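Local coordinates for nitrate transport protein (Xanthomonas axonopodis pv. citri, PDB 3KSX) that probably binds alkanesulfonates in the periplasm for delivery to an uptake transporter, and is captured here with the sulfonate buffer MOPS, at residues 31-36 and 58-63; 80-85 and 214-219; 115-120 and 179-184; 131-136 and 161-166. All blocks are in the same frame, centred on the assembly; numbering follows the deposited sequence. Where two conformers were deposited one is given.

How the contacts relate
Contacts 1 and 2 belong to one five-stranded mixed sheet, contacts 3 and 4 to another, and each sheet is the core of one of the two lobes of a periplasmic binding protein. Strands 30-36 and 82-86 join contacts 1 and 2, whose centres are about 10 Å apart, through a probable hydrogen bond from Gly34 N to Leu82 O (2.7 Å). Strands 133-136 and 181-185 likewise join contacts 3 and 4, also about 10 Å between centres, with Ala183 N 2.9 Å from Ala135 O. Between the lobes, the centres of contacts 1 and 3 are about 33 Å apart. The bound MOPS meets the first sheet, at Gln36 and beside Ala85.

Contact 1: 31-36 and 58-63; sequences LRIGYQ and TKITWV
Thr61 O is gripped twice by strand 31-36: the backbone N of Ile33 donates a hydrogen bond to it at 2.9 Å, and Arg32 CA adds a CA-H...O contact at 3.3 Å. The pattern recurs along two parallel strands, joined in the chain by helices 40-48 and 50-54, so that they form a beta-alpha-beta crossover at the edge of the first-lobe sheet of a type II periplasmic binding protein. Leu31 O receives Thr61 N in an almost straight bond (175°), and Ile33 O receives Val63 N. On the face carrying Leu31, Ile33, Ile60 and Trp62, the indole of Trp62 packs against Ile33. The two side chains lie side by side; CG2 of Ile33 sits over the six-membered ring, 4.0 Å from its centroid, while CD1 of the same residue reaches the rim at CZ3. Tyr35 crosses the indole at about a right angle. Its CG stands between the backbone N and the carbonyl carbon (chi1 80°), which turns the ring back toward the neighbouring strand, and the edge of Trp62 meets the tyrosine face in an offset T-shaped pair with centroids 5.6 Å apart. Helices 50-54 and 40-48 both touch Trp62. On the other face, Arg32 bends at chi3 and its NE is bonded to the carbonyl of Ser79. Val63 CG2 lies over one face of the guanidinium, closest to Arg32 NH2, at 3.6 Å.

Contact 2: 80-85 and 214-219; sequences IDLGGA and FLSSRR
Strands 82-85 and 214-217 run antiparallel, with Gly83 and Leu215 as the hydrogen-bonded pair: Leu215 N reaches Gly83 O at 2.9 Å in a nearly straight bond (174°), and Gly83 N returns to Leu215 O at 3.0 Å. Beyond this pair the carbonyl of Asp81 takes Ser217 N at 3.0 Å, the donor standing above the carbonyl plane. The Phe214 ring lies flat against the backbone of Gly84, whose CA is centred over one face, 4.0 Å from the ring centroid in a CH-pi contact; the lack of a side chain on Gly84 lets the ring come this close. At the ring edge is Leu82 CD1. That methyl also packs 3.9 Å from Ser216 CB, carried there by a chi1 of -173° that swings CG away from the backbone N. On the opposite face of the sheet Leu215 CD2 meets Ala85 CB at 4.1 Å. Ser217 is the N-cap of helix 218-223, its OG bonded to Tyr220 N. The pair forms an antiparallel step inside the first-lobe sheet: helix 225-244 packs on Leu82 and Phe214, helix 68-76 on Ala85 and Leu215, and strands 30-36 and 100-106 continue the sheet to either side.

Contact 3: 115-120 and 179-184; sequences ILVPSK and VDAWAI
Two backbone hydrogen bonds hold Leu116 and Trp182 together as an antiparallel hydrogen-bonded pair. Leu116 N reaches Trp182 O at 2.8 Å in a nearly linear bond (173°), and Trp182 N reaches Leu116 O at 2.7 Å with a bent N-H...O angle (146°). Leu116 O also receives a CA-H...O contact from Ala181, and Trp182 O one from Ile115 CA. The pairing does not continue through Pro118, which has no N-H to offer; its CD instead lies 3.1 Å from Asp180 O. Asp180 OD2 accepts a hydrogen bond from the backbone N of Arg133.

The apolar contacts divide between the two faces of the sheet. On one, Leu116 CD1 lies against Ile184 CG2 at 3.7 Å, the two side chains slanting across each other, and comes obliquely, more loosely, to the six-membered ring of Trp182. A chi1 of 177° carries the indole off toward helix 167-175, with Ile184 CB over one of its faces. On the other face Ile115 touches both alanines, its CG2 4.1 Å from Ala181 CB and its CG1 beside Ala183 CB, while Val117 CG1 touches Ala181 CB at 3.8 Å. Helix 141-152 packs on Ile115 and Ala183.

Flanked by strands 133-136 and 198-203 and covered by helices on both faces, this is an antiparallel step inside the second-lobe sheet of a type II periplasmic binding protein.

Contact 4: 131-136 and 161-166; sequences GKRIAF and TPLYLS
Phe136, Pro162 and Tyr164 form the apolar centre on one face of two parallel strands, the beta-alpha-beta unit closed through helix 141-152. Phe136 CE2 presses on Pro162 CB at 3.5 Å, and the edge of the Tyr164 ring turns to the phenylalanine face in an offset T-shaped pair, planes at 82°, with Phe136 CZ 3.6 Å from Tyr164 CE1. A chi1 of 52° sets the Phe136 ring over the backbone and leans it toward the partner strand. Lys138 adds a cation-pi contact to Tyr164. The opposite face carries aliphatic contacts: Leu163 CD1 reaches Arg133 CB at 3.8 Å, and Leu165 CD1 lies by Ala135 CB, beside helix 167-175. Five backbone hydrogen bonds run between segments 131-136 and 161-166. Thr161 N to Lys132 O is nearly straight, 2.8 Å, whereas Leu163 N approaches Ile134 O at 2.8 Å from 46° above the carbonyl plane. At the polar end Arg133 extends alongside Thr161, the two pointing the same way, with Arg133 CG 4.0 Å from Thr161 CG2; what meets here is hydrocarbon, and the guanidinium continues past it. The donors of segment 161-166 used in this pairing are Thr161, Leu163 and Leu165, on alternate residues, so Pro162, which has no N-H, costs the pairing nothing: its nitrogen faces the outer side of what is the last strand of the sheet within the chain.

Contact 1: 31-36 and 58-63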
loop_
_atom_site.group_PDB
_atom_site.type_symbol
_atom_site.label_atom_id
_atom_site.label_comp_id
_atom_site.label_asym_id
_atom_site.label_seq_id
_atom_site.Cartn_x
_atom_site.Cartn_y
_atom_site.Cartn_z
ATOM N N LEU A 31 6.628 -17.342 -11.482
ATOM C CA LEU A 31 6.626 -16.056 -10.783
ATOM C C LEU A 31 5.439 -16.120 -9.844
ATOM O O LEU A 31 4.288 -16.095 -10.315
ATOM C CB LEU A 31 6.438 -14.907 -11.776
ATOM C CG LEU A 31 6.097 -13.547 -11.099
ATOM C CD1 LEU A 31 7.169 -13.133 -10.056
ATOM C CD2 LEU A 31 5.921 -12.498 -12.143
ATOM N N ARG A 32 5.689 -16.226 -8.536
ATOM C CA ARG A 32 4.634 -16.188 -7.555
ATOM C C ARG A 32 4.652 -14.749 -7.045
ATOM O O ARG A 32 5.648 -14.352 -6.407
ATOM C CB ARG A 32 4.925 -17.148 -6.372
ATOM C CG ARG A 32 4.722 -18.647 -6.731
ATOM C CD ARG A 32 4.809 -19.672 -5.547
ATOM N NE ARG A 32 4.097 -19.235 -4.373
ATOM C CZ ARG A 32 2.836 -19.484 -3.988
ATOM N NH1 ARG A 32 1.996 -20.203 -4.682
ATOM N NH2 ARG A 32 2.408 -18.977 -2.812
ATOM N N ILE A 33 3.647 -13.963 -7.480
ATOM C CA ILE A 33 3.625 -12.505 -7.236
ATOM C C ILE A 33 2.512 -12.125 -6.249
ATOM O O ILE A 33 1.368 -12.570 -6.367
ATOM C CB ILE A 33 3.603 -11.739 -8.564
ATOM C CG1 ILE A 33 3.318 -10.277 -8.397
ATOM C CG2 ILE A 33 2.569 -12.361 -9.543
ATOM C CD1 ILE A 33 3.443 -9.463 -9.701
ATOM N N GLY A 34 2.853 -11.386 -5.203
ATOM C CA GLY A 34 1.847 -10.977 -4.278
ATOM C C GLY A 34 1.195 -9.647 -4.628
ATOM O O GLY A 34 1.820 -8.741 -5.180
ATOM N N TYR A 35 -0.082 -9.544 -4.262
ATOM C CA TYR A 35 -0.819 -8.337 -4.511
ATOM C C TYR A 35 -1.886 -8.140 -3.435
ATOM O O TYR A 35 -2.097 -9.035 -2.636
ATOM C CB TYR A 35 -1.426 -8.384 -5.930
ATOM C CG TYR A 35 -2.687 -9.204 -6.002
ATOM C CD1 TYR A 35 -2.661 -10.604 -5.918
ATOM C CD2 TYR A 35 -3.938 -8.578 -6.098
ATOM C CE1 TYR A 35 -3.869 -11.363 -6.010
ATOM C CE2 TYR A 35 -5.126 -9.323 -6.173
ATOM C CZ TYR A 35 -5.081 -10.684 -6.113
ATOM O OH TYR A 35 -6.277 -11.356 -6.142
ATOM N N GLN A 36 -2.438 -6.920 -3.382
ATOM C CA GLN A 36 -3.463 -6.483 -2.474
ATOM C C GLN A 36 -4.638 -6.128 -3.368
ATOM O O GLN A 36 -4.458 -5.415 -4.336
ATOM C CB GLN A 36 -3.018 -5.201 -1.718
ATOM C CG GLN A 36 -1.829 -5.481 -0.820
ATOM C CD GLN A 36 -1.411 -4.280 -0.013
ATOM O OE1 GLN A 36 -2.220 -3.637 0.636
ATOM N NE2 GLN A 36 -0.153 -3.978 -0.069
ATOM N N THR A 58 6.358 -18.858 -18.525
ATOM C CA THR A 58 6.444 -18.656 -17.088
ATOM C C THR A 58 5.065 -18.883 -16.455
ATOM O O THR A 58 4.049 -18.338 -16.902
ATOM C CB THR A 58 6.997 -17.246 -16.790
ATOM O OG1 THR A 58 8.297 -17.122 -17.369
ATOM C CG2 THR A 58 7.162 -17.040 -15.285
ATOM N N LYS A 59 5.003 -19.727 -15.440
ATOM C CA LYS A 59 3.751 -19.967 -14.731
ATOM C C LYS A 59 3.599 -18.753 -13.809
ATOM O O LYS A 59 4.474 -18.530 -12.955
ATOM C CB LYS A 59 3.884 -21.240 -13.863
ATOM C CG LYS A 59 2.630 -21.647 -13.087
ATOM C CD LYS A 59 2.969 -22.695 -11.962
ATOM C CE LYS A 59 1.768 -23.383 -11.331
ATOM N NZ LYS A 59 1.233 -22.789 -10.005
ATOM N N ILE A 60 2.524 -17.998 -13.985
ATOM C CA ILE A 60 2.278 -16.824 -13.144
ATOM C C ILE A 60 1.240 -17.205 -12.159
ATOM O O ILE A 60 0.153 -17.656 -12.538
ATOM C CB ILE A 60 1.683 -15.664 -13.971
ATOM C CG1 ILE A 60 2.517 -15.363 -15.240
ATOM C CG2 ILE A 60 1.537 -14.390 -13.136
ATOM C CD1 ILE A 60 3.837 -14.783 -15.064
ATOM N N THR A 61 1.552 -17.008 -10.881
ATOM C CA THR A 61 0.647 -17.289 -9.812
ATOM C C THR A 61 0.482 -16.020 -8.905
ATOM O O THR A 61 1.430 -15.622 -8.161
ATOM C CB THR A 61 1.232 -18.379 -8.930
ATOM O OG1 THR A 61 1.521 -19.546 -9.718
ATOM C CG2 THR A 61 0.254 -18.749 -7.825
ATOM N N TRP A 62 -0.726 -15.448 -8.940
ATOM C CA TRP A 62 -1.039 -14.266 -8.115
ATOM C C TRP A 62 -1.505 -14.736 -6.772
ATOM O O TRP A 62 -2.334 -15.638 -6.680
ATOM C CB TRP A 62 -2.170 -13.475 -8.761
ATOM C CG TRP A 62 -1.805 -12.766 -9.990
ATOM C CD1 TRP A 62 -1.871 -13.276 -11.270
ATOM C CD2 TRP A 62 -1.221 -11.455 -10.119
ATOM N NE1 TRP A 62 -1.430 -12.337 -12.172
ATOM C CE2 TRP A 62 -1.022 -11.220 -11.499
ATOM C CE3 TRP A 62 -0.928 -10.424 -9.220
ATOM C CZ2 TRP A 62 -0.494 -10.019 -11.993
ATOM C CZ3 TRP A 62 -0.406 -9.245 -9.693
ATOM C CH2 TRP A 62 -0.184 -9.047 -11.094
ATOM N N VAL A 63 -1.043 -14.099 -5.713
ATOM C CA VAL A 63 -1.374 -14.521 -4.365
ATOM C C VAL A 63 -1.825 -13.253 -3.626
ATOM O O VAL A 63 -1.053 -12.322 -3.455
ATOM C CB VAL A 63 -0.137 -15.170 -3.635
ATOM C CG1 VAL A 63 -0.457 -15.460 -2.165
ATOM C CG2 VAL A 63 0.433 -16.413 -4.383
#

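Contact 2: 80-85 and 214-219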
loop_
_atom_site.group_PDB
_atom_site.type_symbol
_atom_site.label_atom_id
_atom_site.label_comp_id
_atom_site.label_asym_id
_atom_site.label_seq_id
_atom_site.Cartn_x
_atom_site.Cartn_y
_atom_site.Cartn_z
ATOM N N ILE A 80 6.309 -15.925 -1.809
ATOM C CA ILE A 80 6.233 -15.158 -3.070
ATOM C C ILE A 80 7.646 -14.637 -3.305
ATOM O O ILE A 80 8.446 -14.600 -2.377
ATOM C CB ILE A 80 5.221 -13.985 -2.941
ATOM C CG1 ILE A 80 5.610 -13.032 -1.754
ATOM C CG2 ILE A 80 3.759 -14.527 -2.885
ATOM C CD1 ILE A 80 4.739 -11.762 -1.750
ATOM N N ASP A 81 7.911 -14.100 -4.469
ATOM C CA ASP A 81 9.228 -13.611 -4.812
ATOM C C ASP A 81 9.200 -12.149 -5.254
ATOM O O ASP A 81 10.241 -11.527 -5.423
ATOM C CB ASP A 81 9.772 -14.488 -5.915
ATOM C CG ASP A 81 10.151 -15.821 -5.406
ATOM O OD1 ASP A 81 10.446 -15.920 -4.218
ATOM O OD2 ASP A 81 10.186 -16.764 -6.159
ATOM N N LEU A 82 7.982 -11.620 -5.473
ATOM C CA LEU A 82 7.757 -10.261 -5.914
ATOM C C LEU A 82 6.412 -9.792 -5.379
ATOM O O LEU A 82 5.449 -10.592 -5.344
ATOM C CB LEU A 82 7.747 -10.199 -7.460
ATOM C CG LEU A 82 7.688 -8.855 -8.196
ATOM C CD1 LEU A 82 8.854 -7.919 -7.860
ATOM C CD2 LEU A 82 7.764 -9.145 -9.683
ATOM N N GLY A 83 6.296 -8.531 -4.957
ATOM C CA GLY A 83 4.963 -8.066 -4.505
ATOM C C GLY A 83 4.926 -6.561 -4.308
ATOM O O GLY A 83 5.987 -5.931 -4.185
ATOM N N GLY A 84 3.711 -5.985 -4.326
ATOM C CA GLY A 84 3.548 -4.540 -4.160
ATOM C C GLY A 84 3.098 -4.154 -2.785
ATOM O O GLY A 84 2.144 -4.755 -2.225
ATOM N N ALA A 85 3.670 -3.100 -2.256
ATOM C CA ALA A 85 3.238 -2.658 -0.920
ATOM C C ALA A 85 3.470 -1.175 -0.797
ATOM O O ALA A 85 4.153 -0.573 -1.660
ATOM C CB ALA A 85 4.054 -3.362 0.105
ATOM N N PHE A 214 7.451 -1.834 -5.469
ATOM C CA PHE A 214 7.565 -3.262 -5.748
ATOM C C PHE A 214 8.840 -3.818 -5.076
ATOM O O PHE A 214 9.894 -3.198 -5.200
ATOM C CB PHE A 214 7.473 -3.505 -7.243
ATOM C CG PHE A 214 6.075 -3.689 -7.665
ATOM C CD1 PHE A 214 5.237 -2.561 -7.853
ATOM C CD2 PHE A 214 5.520 -4.975 -7.721
ATOM C CE1 PHE A 214 3.831 -2.740 -8.184
ATOM C CE2 PHE A 214 4.195 -5.166 -8.051
ATOM C CZ PHE A 214 3.334 -4.056 -8.263
ATOM N N LEU A 215 8.688 -4.870 -4.259
ATOM C CA LEU A 215 9.740 -5.552 -3.486
ATOM C C LEU A 215 10.020 -6.920 -4.145
ATOM O O LEU A 215 9.138 -7.598 -4.664
ATOM C CB LEU A 215 9.395 -5.732 -1.982
ATOM C CG LEU A 215 9.270 -4.437 -1.123
ATOM C CD1 LEU A 215 10.312 -3.336 -1.563
ATOM C CD2 LEU A 215 7.852 -3.829 -1.271
ATOM N N SER A 216 11.261 -7.339 -4.093
ATOM C CA SER A 216 11.580 -8.654 -4.644
ATOM C C SER A 216 12.525 -9.338 -3.685
ATOM O O SER A 216 13.229 -8.677 -2.837
ATOM C CB SER A 216 12.277 -8.472 -5.996
ATOM O OG SER A 216 12.610 -9.719 -6.615
ATOM N N SER A 217 12.583 -10.662 -3.837
ATOM C CA SER A 217 13.610 -11.496 -3.294
ATOM C C SER A 217 14.934 -11.043 -3.922
ATOM O O SER A 217 14.972 -10.749 -5.126
ATOM C CB SER A 217 13.276 -12.966 -3.714
ATOM O OG SER A 217 14.437 -13.775 -3.881
ATOM N N ARG A 218 15.986 -10.873 -3.138
ATOM C CA ARG A 218 17.308 -10.567 -3.718
ATOM C C ARG A 218 17.814 -11.702 -4.684
ATOM O O ARG A 218 18.319 -11.415 -5.807
ATOM C CB ARG A 218 18.326 -10.317 -2.613
ATOM C CG ARG A 218 19.768 -10.179 -3.167
ATOM C CD ARG A 218 20.784 -9.909 -2.072
ATOM N NE ARG A 218 20.525 -8.666 -1.336
ATOM C CZ ARG A 218 21.028 -7.465 -1.635
ATOM N NH1 ARG A 218 21.841 -7.320 -2.676
ATOM N NH2 ARG A 218 20.732 -6.394 -0.873
ATOM N N ARG A 219 17.627 -12.974 -4.299
ATOM C CA ARG A 219 17.971 -14.069 -5.236
ATOM C C ARG A 219 17.225 -14.043 -6.577
ATOM O O ARG A 219 17.805 -14.246 -7.623
ATOM C CB ARG A 219 17.752 -15.399 -4.558
ATOM C CG ARG A 219 18.816 -15.635 -3.505
ATOM C CD ARG A 219 18.533 -16.921 -2.681
ATOM N NE ARG A 219 19.761 -17.436 -2.050
ATOM C CZ ARG A 219 20.490 -18.436 -2.559
ATOM N NH1 ARG A 219 20.071 -19.035 -3.699
ATOM N NH2 ARG A 219 21.620 -18.868 -1.918
#

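Contact 3: 115-120 and 179-184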
loop_
_atom_site.group_PDB
_atom_site.type_symbol
_atom_site.label_atom_id
_atom_site.label_comp_id
_atom_site.label_asym_id
_atom_site.label_seq_id
_atom_site.Cartn_x
_atom_site.Cartn_y
_atom_site.Cartn_z
ATOM N N ILE A 115 -7.678 9.121 7.552
ATOM C CA ILE A 115 -8.170 8.852 8.855
ATOM C C ILE A 115 -9.684 9.090 8.803
ATOM O O ILE A 115 -10.129 10.224 8.461
ATOM C CB ILE A 115 -7.452 9.747 9.869
ATOM C CG1 ILE A 115 -5.899 9.609 9.744
ATOM C CG2 ILE A 115 -7.910 9.503 11.373
ATOM C CD1 ILE A 115 -5.185 10.576 10.775
ATOM N N LEU A 116 -10.417 8.026 9.166
ATOM C CA LEU A 116 -11.880 7.985 9.193
ATOM C C LEU A 116 -12.342 8.002 10.646
ATOM O O LEU A 116 -11.663 7.437 11.530
ATOM C CB LEU A 116 -12.376 6.744 8.446
ATOM C CG LEU A 116 -12.006 6.485 6.996
ATOM C CD1 LEU A 116 -12.777 5.327 6.473
ATOM C CD2 LEU A 116 -12.256 7.701 6.187
ATOM N N VAL A 117 -13.477 8.633 10.910
ATOM C CA VAL A 117 -14.173 8.489 12.158
ATOM C C VAL A 117 -15.598 8.066 11.874
ATOM O O VAL A 117 -16.160 8.366 10.734
ATOM C CB VAL A 117 -14.168 9.775 13.063
ATOM C CG1 VAL A 117 -12.716 10.172 13.377
ATOM C CG2 VAL A 117 -14.906 10.914 12.320
ATOM N N PRO A 118 -16.204 7.370 12.839
ATOM C CA PRO A 118 -17.622 7.053 12.675
ATOM C C PRO A 118 -18.364 8.378 12.461
ATOM O O PRO A 118 -18.051 9.399 13.104
ATOM C CB PRO A 118 -18.019 6.433 14.031
ATOM C CG PRO A 118 -16.711 5.773 14.479
ATOM C CD PRO A 118 -15.694 6.855 14.137
ATOM N N SER A 119 -19.333 8.336 11.569
ATOM C CA SER A 119 -20.094 9.549 11.197
ATOM C C SER A 119 -20.834 10.127 12.416
ATOM O O SER A 119 -20.926 11.347 12.580
ATOM C CB SER A 119 -20.971 9.285 9.970
ATOM O OG SER A 119 -21.847 8.194 10.190
ATOM N N LYS A 120 -21.222 9.264 13.374
ATOM C CA LYS A 120 -21.925 9.769 14.535
ATOM C C LYS A 120 -21.072 10.477 15.553
ATOM O O LYS A 120 -21.584 11.049 16.510
ATOM C CB LYS A 120 -22.683 8.648 15.233
ATOM C CG LYS A 120 -21.769 7.622 15.899
ATOM C CD LYS A 120 -22.030 7.538 17.400
ATOM C CE LYS A 120 -22.481 6.158 17.802
ATOM N NZ LYS A 120 -22.009 5.870 19.227
ATOM N N VAL A 179 -13.865 1.383 17.901
ATOM C CA VAL A 179 -12.741 2.270 17.588
ATOM C C VAL A 179 -13.234 3.714 17.371
ATOM O O VAL A 179 -14.370 3.970 16.938
ATOM C CB VAL A 179 -11.950 1.792 16.333
ATOM C CG1 VAL A 179 -11.784 0.297 16.312
ATOM C CG2 VAL A 179 -12.705 2.168 15.156
ATOM N N ASP A 180 -12.371 4.664 17.684
ATOM C CA ASP A 180 -12.741 6.060 17.600
ATOM C C ASP A 180 -12.380 6.566 16.230
ATOM O O ASP A 180 -13.042 7.492 15.710
ATOM C CB ASP A 180 -11.998 6.825 18.727
ATOM C CG ASP A 180 -12.451 6.407 20.133
ATOM O OD1 ASP A 180 -13.658 6.501 20.468
ATOM O OD2 ASP A 180 -11.611 6.079 20.971
ATOM N N ALA A 181 -11.320 5.978 15.618
ATOM C CA ALA A 181 -10.920 6.463 14.258
ATOM C C ALA A 181 -10.204 5.313 13.573
ATOM O O ALA A 181 -9.822 4.407 14.231
ATOM C CB ALA A 181 -10.006 7.685 14.393
ATOM N N TRP A 182 -10.071 5.316 12.245
ATOM C CA TRP A 182 -9.465 4.174 11.598
ATOM C C TRP A 182 -8.568 4.774 10.545
ATOM O O TRP A 182 -9.095 5.580 9.752
ATOM C CB TRP A 182 -10.598 3.311 10.996
ATOM C CG TRP A 182 -10.140 2.085 10.206
ATOM C CD1 TRP A 182 -8.903 1.420 10.302
ATOM C CD2 TRP A 182 -10.919 1.361 9.307
ATOM N NE1 TRP A 182 -8.889 0.335 9.428
ATOM C CE2 TRP A 182 -10.138 0.295 8.812
ATOM C CE3 TRP A 182 -12.245 1.530 8.817
ATOM C CZ2 TRP A 182 -10.641 -0.608 7.852
ATOM C CZ3 TRP A 182 -12.754 0.583 7.874
ATOM C CH2 TRP A 182 -11.942 -0.432 7.399
ATOM N N ALA A 183 -7.256 4.513 10.585
ATOM C CA ALA A 183 -6.409 5.035 9.471
ATOM C C ALA A 183 -6.377 3.866 8.447
ATOM O O ALA A 183 -5.977 2.746 8.782
ATOM C CB ALA A 183 -5.083 5.410 9.895
ATOM N N ILE A 184 -6.779 4.196 7.229
ATOM C CA ILE A 184 -7.054 3.163 6.150
ATOM C C ILE A 184 -7.005 3.786 4.772
ATOM O O ILE A 184 -6.950 4.990 4.650
ATOM C CB ILE A 184 -8.427 2.432 6.403
ATOM C CG1 ILE A 184 -8.599 1.144 5.567
ATOM C CG2 ILE A 184 -9.651 3.402 6.150
ATOM C CD1 ILE A 184 -7.516 0.067 5.793
#

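Contact 4: 131-136 and 161-166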
loop_
_atom_site.group_PDB
_atom_site.type_symbol
_atom_site.label_atom_id
_atom_site.label_comp_id
_atom_site.label_asym_id
_atom_site.label_seq_id
_atom_site.Cartn_x
_atom_site.Cartn_y
_atom_site.Cartn_z
ATOM N N GLY A 131 -5.934 10.824 22.996
ATOM C CA GLY A 131 -6.550 9.917 23.947
ATOM C C GLY A 131 -7.527 8.914 23.396
ATOM O O GLY A 131 -8.136 8.128 24.173
ATOM N N LYS A 132 -7.615 8.817 22.075
ATOM C CA LYS A 132 -8.587 7.943 21.426
ATOM C C LYS A 132 -7.939 6.649 20.867
ATOM O O LYS A 132 -6.733 6.608 20.619
ATOM C CB LYS A 132 -9.276 8.674 20.287
ATOM C CG LYS A 132 -9.928 9.984 20.643
ATOM C CD LYS A 132 -11.091 9.797 21.517
ATOM C CE LYS A 132 -11.693 11.166 21.700
ATOM N NZ LYS A 132 -12.036 11.396 23.099
ATOM N N ARG A 133 -8.784 5.639 20.660
ATOM C CA ARG A 133 -8.408 4.307 20.183
ATOM C C ARG A 133 -8.523 4.359 18.679
ATOM O O ARG A 133 -9.596 4.573 18.146
ATOM C CB ARG A 133 -9.402 3.295 20.710
ATOM C CG ARG A 133 -9.174 2.998 22.121
ATOM C CD ARG A 133 -10.047 1.875 22.529
ATOM N NE ARG A 133 -9.546 1.546 23.855
ATOM C CZ ARG A 133 -9.628 0.359 24.440
ATOM N NH1 ARG A 133 -10.216 -0.675 23.824
ATOM N NH2 ARG A 133 -9.099 0.223 25.661
ATOM N N ILE A 134 -7.381 4.218 18.030
ATOM C CA ILE A 134 -7.286 4.319 16.573
ATOM C C ILE A 134 -6.802 3.001 15.970
ATOM O O ILE A 134 -5.674 2.551 16.270
ATOM C CB ILE A 134 -6.349 5.449 16.198
ATOM C CG1 ILE A 134 -6.657 6.743 17.004
ATOM C CG2 ILE A 134 -6.352 5.680 14.707
ATOM C CD1 ILE A 134 -5.794 7.912 16.514
ATOM N N ALA A 135 -7.621 2.383 15.133
ATOM C CA ALA A 135 -7.341 1.122 14.420
ATOM C C ALA A 135 -6.466 1.423 13.191
ATOM O O ALA A 135 -6.727 2.392 12.442
ATOM C CB ALA A 135 -8.668 0.543 13.885
ATOM N N PHE A 136 -5.468 0.590 12.954
ATOM C CA PHE A 136 -4.712 0.636 11.650
ATOM C C PHE A 136 -3.847 -0.583 11.550
ATOM O O PHE A 136 -3.547 -1.220 12.565
ATOM C CB PHE A 136 -3.780 1.891 11.473
ATOM C CG PHE A 136 -2.808 2.126 12.647
ATOM C CD1 PHE A 136 -1.432 1.747 12.518
ATOM C CD2 PHE A 136 -3.224 2.713 13.840
ATOM C CE1 PHE A 136 -0.546 1.972 13.543
ATOM C CE2 PHE A 136 -2.306 2.953 14.918
ATOM C CZ PHE A 136 -0.977 2.535 14.743
ATOM N N THR A 161 -4.192 5.606 21.400
ATOM C CA THR A 161 -4.088 4.209 21.666
ATOM C C THR A 161 -4.235 3.362 20.395
ATOM O O THR A 161 -5.326 3.339 19.857
ATOM C CB THR A 161 -5.182 3.854 22.579
ATOM O OG1 THR A 161 -4.887 4.476 23.815
ATOM C CG2 THR A 161 -5.298 2.404 22.755
ATOM N N PRO A 162 -3.156 2.673 19.917
ATOM C CA PRO A 162 -3.309 1.959 18.602
ATOM C C PRO A 162 -4.095 0.644 18.746
ATOM O O PRO A 162 -3.942 -0.069 19.713
ATOM C CB PRO A 162 -1.850 1.708 18.200
ATOM C CG PRO A 162 -1.134 1.493 19.593
ATOM C CD PRO A 162 -1.724 2.668 20.361
ATOM N N LEU A 163 -4.987 0.331 17.833
ATOM C CA LEU A 163 -5.505 -0.998 17.733
ATOM C C LEU A 163 -4.942 -1.548 16.400
ATOM O O LEU A 163 -5.384 -1.182 15.284
ATOM C CB LEU A 163 -7.056 -0.989 17.818
ATOM C CG LEU A 163 -7.671 -0.162 18.940
ATOM C CD1 LEU A 163 -9.172 -0.020 18.780
ATOM C CD2 LEU A 163 -7.332 -0.684 20.350
ATOM N N TYR A 164 -3.931 -2.400 16.523
ATOM C CA TYR A 164 -3.301 -2.979 15.372
ATOM C C TYR A 164 -4.178 -4.030 14.747
ATOM O O TYR A 164 -4.226 -5.124 15.262
ATOM C CB TYR A 164 -1.954 -3.569 15.783
ATOM C CG TYR A 164 -0.999 -2.567 16.346
ATOM C CD1 TYR A 164 -0.676 -1.418 15.646
ATOM C CD2 TYR A 164 -0.437 -2.748 17.603
ATOM C CE1 TYR A 164 0.253 -0.516 16.137
ATOM C CE2 TYR A 164 0.467 -1.814 18.121
ATOM C CZ TYR A 164 0.801 -0.725 17.386
ATOM O OH TYR A 164 1.665 0.168 17.923
ATOM N N LEU A 165 -4.892 -3.706 13.667
ATOM C CA LEU A 165 -5.837 -4.588 13.041
ATOM C C LEU A 165 -5.701 -4.562 11.535
ATOM O O LEU A 165 -5.515 -3.498 10.979
ATOM C CB LEU A 165 -7.241 -4.140 13.405
ATOM C CG LEU A 165 -7.604 -4.300 14.895
ATOM C CD1 LEU A 165 -8.913 -3.592 15.142
ATOM C CD2 LEU A 165 -7.700 -5.807 15.308
ATOM N N SER A 166 -5.777 -5.742 10.919
ATOM C CA SER A 166 -5.925 -5.823 9.464
ATOM C C SER A 166 -7.136 -5.103 8.930
ATOM O O SER A 166 -8.088 -4.864 9.623
ATOM C CB SER A 166 -5.959 -7.313 9.017
ATOM O OG SER A 166 -7.185 -7.879 9.403
#